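Local coordinates for protein endoglucanase (Ganoderma lucidum, PDB 5D8Z) that probably hydrolyses internal beta-1,4-glucosidic bonds of cellulose, as a fungal endoglucanase of glycoside hydrolase family 5, at residues L77-G80 with W81-T85. Numbering follows the deposited sequence.
Sequences LPVG and WQFIT
At the C-terminal end of barrel strand 74-79, the end at which TIM barrels carry their active site, the chain swings straight into a single short helix, and Gly80 sits at its N-cap while Val79 packs against Phe83 and Ile84 of the first turn. The carbonyl of Gly80 opens the helical bonding: Ile84 N donates to Gly80 O at 3.1 Å, in the carbonyl plane, with an N-H...O angle of 154°. The next such bond follows one residue on, Thr85 N to Trp81 O at 3.0 Å.

Val79 is the apolar link, its two methyls parting to different neighbours. CG2, anti to the backbone N, reaches CD2 of Phe83 at 3.7 Å, coming obliquely to the ring. The second methyl, CG1, meets the terminal CD1 of Ile84 at 4.0 Å. Both side chains lie roughly at right angles to the valine. Ile84 also brings CG1 to 3.6 Å from Gly80 O, which puts aliphatic carbon beside the bonded carbonyl.

Strand 74-79 is the second of the eight parallel strands in this barrel, and helix 81-85 lies in the connection leading on to helix 95-110. The axes of 77-79 and 81-85 stand at 80°, so the chain turns nearly at a right angle as it leaves the strand. Helix 95-110 lines the valine's side through Tyr101, and helix 137-149 backs Ile84 with Leu143 and Ile147. The CA-CB bond of Trp81 points away from the strand, although its CB still touches Gly80 C at 3.7 Å; CG2 of Thr85 lies at the edge of the indole, in plane, and NE1 is hydrogen-bonded to Gly90 O.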
# COMPACT_ATOMS: atom_id res chain seq x y z
N LEU A 77 0.86 -1.51 5.93
CA LEU A 77 -0.01 -1.86 7.04
C LEU A 77 -1.42 -1.40 6.77
O LEU A 77 -1.82 -0.29 7.20
CB LEU A 77 0.46 -1.17 8.32
CG LEU A 77 1.91 -1.29 8.74
CD1 LEU A 77 2.06 -0.61 10.09
CD2 LEU A 77 2.33 -2.74 8.78
N PRO A 78 -2.21 -2.24 6.10
CA PRO A 78 -3.58 -1.87 5.75
C PRO A 78 -4.49 -1.70 6.94
O PRO A 78 -4.50 -2.53 7.83
CB PRO A 78 -4.06 -3.02 4.89
CG PRO A 78 -2.81 -3.71 4.44
CD PRO A 78 -1.85 -3.55 5.56
N VAL A 79 -5.25 -0.60 6.95
CA VAL A 79 -6.28 -0.42 7.96
C VAL A 79 -7.44 0.40 7.43
O VAL A 79 -7.22 1.28 6.66
CB VAL A 79 -5.72 0.25 9.22
CG1 VAL A 79 -5.26 1.66 8.93
CG2 VAL A 79 -6.77 0.25 10.31
N GLY A 80 -8.65 0.13 7.88
CA GLY A 80 -9.83 0.86 7.46
C GLY A 80 -10.16 2.11 8.25
O GLY A 80 -9.96 2.19 9.45
N TRP A 81 -10.74 3.07 7.55
CA TRP A 81 -11.22 4.32 8.11
C TRP A 81 -12.14 4.07 9.30
O TRP A 81 -11.98 4.66 10.37
CB TRP A 81 -11.99 5.06 7.01
CG TRP A 81 -12.22 6.51 7.27
CD1 TRP A 81 -12.12 7.15 8.46
CD2 TRP A 81 -12.64 7.48 6.32
NE1 TRP A 81 -12.47 8.47 8.30
CE2 TRP A 81 -12.78 8.69 6.99
CE3 TRP A 81 -12.88 7.44 4.96
CZ2 TRP A 81 -13.15 9.86 6.37
CZ3 TRP A 81 -13.24 8.60 4.32
CH2 TRP A 81 -13.38 9.80 5.02
N GLN A 82 -13.08 3.17 9.11
CA GLN A 82 -14.00 2.83 10.15
C GLN A 82 -13.25 2.36 11.41
O GLN A 82 -13.48 2.82 12.51
CB GLN A 82 -14.95 1.80 9.63
CG GLN A 82 -16.00 2.39 8.69
CD GLN A 82 -15.66 2.32 7.21
OE1 GLN A 82 -14.49 2.35 6.81
NE2 GLN A 82 -16.70 2.25 6.38
N PHE A 83 -12.28 1.51 11.28
CA PHE A 83 -11.54 1.11 12.44
C PHE A 83 -10.88 2.30 13.14
O PHE A 83 -10.89 2.43 14.38
CB PHE A 83 -10.51 0.06 12.03
CG PHE A 83 -9.78 -0.54 13.18
CD1 PHE A 83 -10.35 -1.57 13.89
CD2 PHE A 83 -8.53 -0.07 13.55
CE1 PHE A 83 -9.68 -2.14 14.95
CE2 PHE A 83 -7.85 -0.61 14.62
CZ PHE A 83 -8.43 -1.65 15.33
N ILE A 84 -10.30 3.19 12.36
CA ILE A 84 -9.54 4.28 12.94
C ILE A 84 -10.43 5.15 13.76
O ILE A 84 -10.01 5.66 14.80
CB ILE A 84 -8.92 5.16 11.87
CG1 ILE A 84 -7.77 4.41 11.23
CG2 ILE A 84 -8.40 6.45 12.48
CD1 ILE A 84 -7.34 4.97 9.91
N THR A 85 -11.65 5.35 13.28
CA THR A 85 -12.58 6.27 13.91
C THR A 85 -13.79 5.62 14.62
O THR A 85 -14.71 6.31 15.06
CB THR A 85 -13.15 7.19 12.82
OG1 THR A 85 -13.92 6.39 11.90
CG2 THR A 85 -12.01 7.90 12.11